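Local coordinates for heavy metal cation tricomponent efflux pump ZneA(CzcA-like) (Cupriavidus metallidurans, PDB 4K0J), which exports zinc ions in exchange for protons, as the inner-membrane RND component of a three-part heavy-metal efflux system, at residues Y26-P40 against F374-L387. Sequence-based numbering, arbitrary orientation.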
loop_
_atom_site.group_PDB
_atom_site.type_symbol
_atom_site.label_atom_id
_atom_site.label_comp_id
_atom_site.label_asym_id
_atom_site.label_seq_id
_atom_site.Cartn_x
_atom_site.Cartn_y
_atom_site.Cartn_z
ATOM N N TYR C 26 -8.595 33.376 1.572
ATOM C CA TYR C 26 -8.209 31.975 1.417
ATOM C C TYR C 26 -7.013 31.636 2.289
ATOM O O TYR C 26 -6.735 30.471 2.538
ATOM C CB TYR C 26 -7.887 31.640 -0.040
ATOM C CG TYR C 26 -7.917 30.155 -0.341
ATOM C CD1 TYR C 26 -8.642 29.279 0.458
ATOM C CD2 TYR C 26 -7.220 29.628 -1.425
ATOM C CE1 TYR C 26 -8.675 27.923 0.187
ATOM C CE2 TYR C 26 -7.247 28.271 -1.705
ATOM C CZ TYR C 26 -7.976 27.424 -0.894
ATOM O OH TYR C 26 -8.007 26.074 -1.161
ATOM N N GLY C 27 -6.303 32.664 2.743
ATOM C CA GLY C 27 -5.166 32.484 3.624
ATOM C C GLY C 27 -5.639 32.263 5.043
ATOM O O GLY C 27 -5.131 31.394 5.756
ATOM N N TRP C 28 -6.620 33.060 5.452
ATOM C CA TRP C 28 -7.262 32.888 6.749
ATOM C C TRP C 28 -7.929 31.515 6.818
ATOM O O TRP C 28 -7.815 30.795 7.818
ATOM C CB TRP C 28 -8.283 34.008 6.980
ATOM C CG TRP C 28 -9.155 33.827 8.186
ATOM C CD1 TRP C 28 -10.511 33.669 8.200
ATOM C CD2 TRP C 28 -8.733 33.786 9.557
ATOM N NE1 TRP C 28 -10.959 33.534 9.493
ATOM C CE2 TRP C 28 -9.888 33.600 10.345
ATOM C CE3 TRP C 28 -7.491 33.886 10.194
ATOM C CZ2 TRP C 28 -9.837 33.512 11.737
ATOM C CZ3 TRP C 28 -7.444 33.801 11.575
ATOM C CH2 TRP C 28 -8.610 33.616 12.331
ATOM N N TYR C 29 -8.612 31.152 5.735
ATOM C CA TYR C 29 -9.249 29.846 5.637
ATOM C C TYR C 29 -8.211 28.730 5.661
ATOM O O TYR C 29 -8.429 27.684 6.276
ATOM C CB TYR C 29 -10.094 29.756 4.365
ATOM C CG TYR C 29 -10.792 28.425 4.183
ATOM C CD1 TYR C 29 -11.993 28.157 4.824
ATOM C CD2 TYR C 29 -10.250 27.440 3.365
ATOM C CE1 TYR C 29 -12.636 26.945 4.658
ATOM C CE2 TYR C 29 -10.886 26.224 3.195
ATOM C CZ TYR C 29 -12.078 25.983 3.842
ATOM O OH TYR C 29 -12.713 24.774 3.672
ATOM N N ALA C 30 -7.085 28.957 4.990
ATOM C CA ALA C 30 -6.004 27.975 4.954
ATOM C C ALA C 30 -5.433 27.747 6.345
ATOM O O ALA C 30 -5.139 26.612 6.722
ATOM C CB ALA C 30 -4.906 28.407 3.997
ATOM N N TRP C 31 -5.273 28.822 7.110
ATOM C CA TRP C 31 -4.776 28.675 8.469
ATOM C C TRP C 31 -5.811 27.971 9.339
ATOM O O TRP C 31 -5.459 27.190 10.226
ATOM C CB TRP C 31 -4.376 30.016 9.083
ATOM C CG TRP C 31 -3.582 29.826 10.335
ATOM C CD1 TRP C 31 -2.240 29.590 10.426
ATOM C CD2 TRP C 31 -4.083 29.819 11.678
ATOM N NE1 TRP C 31 -1.873 29.449 11.742
ATOM C CE2 TRP C 31 -2.985 29.584 12.531
ATOM C CE3 TRP C 31 -5.350 29.994 12.241
ATOM C CZ2 TRP C 31 -3.118 29.523 13.916
ATOM C CZ3 TRP C 31 -5.479 29.931 13.617
ATOM C CH2 TRP C 31 -4.370 29.697 14.439
ATOM N N LYS C 32 -7.089 28.232 9.075
ATOM C CA LYS C 32 -8.163 27.564 9.811
ATOM C C LYS C 32 -8.275 26.073 9.472
ATOM O O LYS C 32 -9.048 25.342 10.095
ATOM C CB LYS C 32 -9.506 28.271 9.594
ATOM C CG LYS C 32 -9.812 29.358 10.619
ATOM C CD LYS C 32 -9.810 28.788 12.032
ATOM C CE LYS C 32 -10.057 29.863 13.082
ATOM N NZ LYS C 32 -10.015 29.302 14.466
ATOM N N GLN C 33 -7.506 25.631 8.482
ATOM C CA GLN C 33 -7.454 24.218 8.121
ATOM C C GLN C 33 -6.011 23.716 8.117
ATOM O O GLN C 33 -5.556 23.106 7.151
ATOM C CB GLN C 33 -8.103 23.982 6.753
ATOM C CG GLN C 33 -9.302 23.034 6.782
ATOM C CD GLN C 33 -10.542 23.668 7.389
ATOM O OE1 GLN C 33 -10.977 24.735 6.959
ATOM N NE2 GLN C 33 -11.111 23.016 8.394
ATOM N N LEU C 34 -5.296 23.982 9.204
ATOM C CA LEU C 34 -3.899 23.583 9.318
ATOM C C LEU C 34 -3.646 22.885 10.660
ATOM O O LEU C 34 -4.115 23.349 11.703
ATOM C CB LEU C 34 -2.989 24.804 9.155
ATOM C CG LEU C 34 -1.888 24.701 8.095
ATOM C CD1 LEU C 34 -2.459 24.235 6.765
ATOM C CD2 LEU C 34 -1.170 26.032 7.929
ATOM N N PRO C 35 -2.905 21.762 10.635
ATOM C CA PRO C 35 -2.670 20.958 11.840
ATOM C C PRO C 35 -1.727 21.627 12.835
ATOM O O PRO C 35 -0.664 22.120 12.460
ATOM C CB PRO C 35 -2.029 19.684 11.289
ATOM C CG PRO C 35 -1.359 20.119 10.031
ATOM C CD PRO C 35 -2.241 21.189 9.450
ATOM N N LEU C 36 -2.124 21.635 14.101
ATOM C CA LEU C 36 -1.295 22.195 15.158
ATOM C C LEU C 36 -0.309 21.165 15.677
ATOM O O LEU C 36 -0.700 20.097 16.147
ATOM C CB LEU C 36 -2.160 22.696 16.313
ATOM C CG LEU C 36 -2.728 24.108 16.187
ATOM C CD1 LEU C 36 -3.649 24.401 17.358
ATOM C CD2 LEU C 36 -1.598 25.125 16.110
ATOM N N GLU C 37 0.974 21.494 15.588
ATOM C CA GLU C 37 2.017 20.641 16.127
ATOM C C GLU C 37 2.936 21.445 17.039
ATOM O O GLU C 37 3.694 22.293 16.577
ATOM C CB GLU C 37 2.800 19.976 14.996
ATOM C CG GLU C 37 1.941 19.082 14.122
ATOM C CD GLU C 37 2.736 18.384 13.044
ATOM O OE1 GLU C 37 3.983 18.424 13.104
ATOM O OE2 GLU C 37 2.110 17.796 12.134
ATOM N N ALA C 38 2.852 21.183 18.339
ATOM C CA ALA C 38 3.641 21.913 19.325
ATOM C C ALA C 38 4.946 21.192 19.620
ATOM O O ALA C 38 5.950 21.812 19.963
ATOM C CB ALA C 38 2.843 22.109 20.606
ATOM N N TYR C 39 4.918 19.872 19.499
ATOM C CA TYR C 39 6.112 19.061 19.660
ATOM C C TYR C 39 6.099 18.054 18.531
ATOM O O TYR C 39 5.462 17.006 18.641
ATOM C CB TYR C 39 6.091 18.341 21.007
ATOM C CG TYR C 39 7.447 17.845 21.472
ATOM C CD1 TYR C 39 8.098 18.454 22.532
ATOM C CD2 TYR C 39 8.072 16.769 20.851
ATOM C CE1 TYR C 39 9.327 18.012 22.963
ATOM C CE2 TYR C 39 9.305 16.322 21.273
ATOM C CZ TYR C 39 9.931 16.946 22.331
ATOM O OH TYR C 39 11.165 16.508 22.768
ATOM N N PRO C 40 6.794 18.375 17.432
ATOM C CA PRO C 40 6.803 17.581 16.199
ATOM C C PRO C 40 7.175 16.132 16.472
ATOM O O PRO C 40 7.972 15.885 17.375
ATOM C CB PRO C 40 7.899 18.247 15.367
ATOM C CG PRO C 40 7.979 19.630 15.887
ATOM C CD PRO C 40 7.695 19.535 17.347
ATOM N N PHE C 374 0.405 30.420 4.234
ATOM C CA PHE C 374 -0.457 29.384 4.793
ATOM C C PHE C 374 -1.061 28.532 3.686
ATOM O O PHE C 374 -1.075 27.304 3.771
ATOM C CB PHE C 374 -1.578 30.013 5.620
ATOM C CG PHE C 374 -1.102 30.690 6.870
ATOM C CD1 PHE C 374 -1.832 31.718 7.438
ATOM C CD2 PHE C 374 0.078 30.297 7.478
ATOM C CE1 PHE C 374 -1.392 32.339 8.591
ATOM C CE2 PHE C 374 0.520 30.914 8.628
ATOM C CZ PHE C 374 -0.214 31.935 9.185
ATOM N N ILE C 375 -1.557 29.204 2.651
ATOM C CA ILE C 375 -2.161 28.541 1.499
ATOM C C ILE C 375 -1.213 27.521 0.864
ATOM O O ILE C 375 -1.610 26.391 0.566
ATOM C CB ILE C 375 -2.636 29.574 0.444
ATOM C CG1 ILE C 375 -2.926 28.891 -0.893
ATOM C CG2 ILE C 375 -1.607 30.682 0.267
ATOM C CD1 ILE C 375 -3.463 29.827 -1.952
ATOM N N LEU C 376 0.042 27.918 0.680
ATOM C CA LEU C 376 1.039 27.036 0.088
ATOM C C LEU C 376 1.394 25.885 1.024
ATOM O O LEU C 376 1.807 24.814 0.577
ATOM C CB LEU C 376 2.288 27.826 -0.297
ATOM C CG LEU C 376 2.018 28.964 -1.279
ATOM C CD1 LEU C 376 3.320 29.564 -1.776
ATOM C CD2 LEU C 376 1.168 28.478 -2.441
ATOM N N MET C 377 1.231 26.109 2.323
ATOM C CA MET C 377 1.442 25.053 3.300
ATOM C C MET C 377 0.171 24.238 3.439
ATOM O O MET C 377 0.202 23.091 3.875
ATOM C CB MET C 377 1.849 25.631 4.651
ATOM C CG MET C 377 3.199 26.322 4.639
ATOM S SD MET C 377 3.737 26.772 6.295
ATOM C CE MET C 377 2.255 27.566 6.909
ATOM N N HIS C 378 -0.949 24.841 3.061
ATOM C CA HIS C 378 -2.233 24.157 3.107
ATOM C C HIS C 378 -2.331 23.125 1.991
ATOM O O HIS C 378 -2.895 22.047 2.178
ATOM C CB HIS C 378 -3.382 25.163 2.997
ATOM C CG HIS C 378 -4.742 24.545 3.100
ATOM N ND1 HIS C 378 -5.366 23.932 2.035
ATOM C CD2 HIS C 378 -5.602 24.450 4.143
ATOM C CE1 HIS C 378 -6.548 23.483 2.416
ATOM N NE2 HIS C 378 -6.716 23.786 3.692
ATOM N N HIS C 379 -1.776 23.458 0.828
ATOM C CA HIS C 379 -1.876 22.580 -0.331
ATOM C C HIS C 379 -0.697 21.617 -0.466
ATOM O O HIS C 379 -0.803 20.596 -1.142
ATOM C CB HIS C 379 -2.077 23.391 -1.612
ATOM C CG HIS C 379 -3.396 24.098 -1.671
ATOM N ND1 HIS C 379 -4.581 23.437 -1.916
ATOM C CD2 HIS C 379 -3.717 25.403 -1.509
ATOM C CE1 HIS C 379 -5.577 24.307 -1.905
ATOM N NE2 HIS C 379 -5.080 25.506 -1.662
ATOM N N PHE C 380 0.422 21.941 0.177
ATOM C CA PHE C 380 1.539 21.004 0.260
ATOM C C PHE C 380 1.372 20.150 1.519
ATOM O O PHE C 380 2.177 19.260 1.795
ATOM C CB PHE C 380 2.881 21.747 0.275
ATOM C CG PHE C 380 4.064 20.893 -0.127
ATOM C CD1 PHE C 380 4.418 20.759 -1.460
ATOM C CD2 PHE C 380 4.829 20.236 0.828
ATOM C CE1 PHE C 380 5.503 19.980 -1.833
ATOM C CE2 PHE C 380 5.914 19.455 0.460
ATOM C CZ PHE C 380 6.252 19.329 -0.870
ATOM N N LYS C 381 0.310 20.439 2.270
ATOM C CA LYS C 381 -0.034 19.712 3.492
ATOM C C LYS C 381 1.006 19.877 4.603
ATOM O O LYS C 381 1.128 19.029 5.485
ATOM C CB LYS C 381 -0.282 18.229 3.194
ATOM C CG LYS C 381 -1.328 17.976 2.122
ATOM C CD LYS C 381 -2.635 18.666 2.462
ATOM C CE LYS C 381 -3.749 18.204 1.544
ATOM N NZ LYS C 381 -3.959 16.734 1.664
ATOM N N ILE C 382 1.750 20.975 4.556
ATOM C CA ILE C 382 2.764 21.258 5.565
ATOM C C ILE C 382 2.105 21.667 6.877
ATOM O O ILE C 382 1.188 22.489 6.885
ATOM C CB ILE C 382 3.727 22.364 5.082
ATOM C CG1 ILE C 382 4.462 21.892 3.830
ATOM C CG2 ILE C 382 4.729 22.746 6.169
ATOM C CD1 ILE C 382 5.130 22.997 3.074
ATOM N N PRO C 383 2.562 21.082 7.993
ATOM C CA PRO C 383 1.969 21.405 9.294
ATOM C C PRO C 383 2.348 22.802 9.765
ATOM O O PRO C 383 3.128 23.493 9.108
ATOM C CB PRO C 383 2.588 20.360 10.224
ATOM C CG PRO C 383 3.897 20.037 9.590
ATOM C CD PRO C 383 3.629 20.073 8.111
ATOM N N ALA C 384 1.790 23.205 10.900
ATOM C CA ALA C 384 2.126 24.481 11.510
ATOM C C ALA C 384 2.905 24.262 12.804
ATOM O O ALA C 384 2.371 24.435 13.899
ATOM C CB ALA C 384 0.870 25.284 11.770
ATOM N N ASN C 385 4.166 23.861 12.667
ATOM C CA ASN C 385 5.071 23.761 13.803
ATOM C C ASN C 385 5.177 25.076 14.564
ATOM O O ASN C 385 5.717 26.058 14.061
ATOM C CB ASN C 385 6.465 23.341 13.337
ATOM C CG ASN C 385 6.702 21.855 13.462
ATOM O OD1 ASN C 385 5.790 21.087 13.774
ATOM N ND2 ASN C 385 7.937 21.437 13.211
ATOM N N LEU C 386 4.660 25.091 15.783
ATOM C CA LEU C 386 4.730 26.279 16.611
ATOM C C LEU C 386 6.161 26.538 17.061
ATOM O O LEU C 386 6.563 27.687 17.220
ATOM C CB LEU C 386 3.810 26.120 17.816
ATOM C CG LEU C 386 2.371 25.757 17.449
ATOM C CD1 LEU C 386 1.665 25.093 18.618
ATOM C CD2 LEU C 386 1.604 26.988 16.985
ATOM N N LEU C 387 6.928 25.468 17.260
ATOM C CA LEU C 387 8.322 25.587 17.688
ATOM C C LEU C 387 9.175 26.316 16.660
ATOM O O LEU C 387 10.137 26.997 17.015
ATOM C CB LEU C 387 8.931 24.211 17.957
ATOM C CG LEU C 387 8.517 23.487 19.238
ATOM C CD1 LEU C 387 9.402 22.269 19.482
ATOM C CD2 LEU C 387 8.550 24.435 20.430
#
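The methyl of Ala-30 packs against the backbone of Ile-375 and CB of Phe-374 and His-378 where helix 26-31 meets helix 374-379, their axes 8.3 Å apart and inclined at 48°. Beside it, Trp-31 and Phe-374 run side by side: Trp-31 CD1 sits over the centre of the phenyl face, 3.3 Å from CZ of Phe-374, the five-membered ring inclined 45° to the phenyl in an oblique pair. At the other flank, Ile-375 CD1 meets the Tyr-26 ring. CG of His-378, anti to the backbone N (chi1 -177°), brings CD2 near two carbonyl oxygens, that of Ala-30 (3.4 Å, at the ring edge) and that of Gln-33. Past the helix, Leu-34 CD1 packs on His-378 CA, while CD2 meets Met-377 CE at 3.9 Å, the two side chains crossing at about a right angle.

Strands 36-37 and 384-385 form a two-stranded parallel ladder, Ala-384 N donating to Pro-35 O (3.1 Å) and Leu-386 N to Glu-37 O (3.1 Å). Pro-35 CG rests on Pro-383 CA, and Leu-386 CD1 on Ala-38 CB; Leu-386 also reaches Val-334 of helix 323-353.

The Glu-37 carboxylate lies against Pro-383 CB; its OE1 and Asn-385 OD1, both acceptors, are 3.3 Å apart without bonding. Pro-40 CG sits by the Asn-385 amide, whose ND2 bonds weakly to the carbonyls of Lys-459 and Leu-460. Mostly apolar and ring packing thus joins helices 13-31 and 365-379, while two directional N-H...O=C bonds fix the register of the segments that follow.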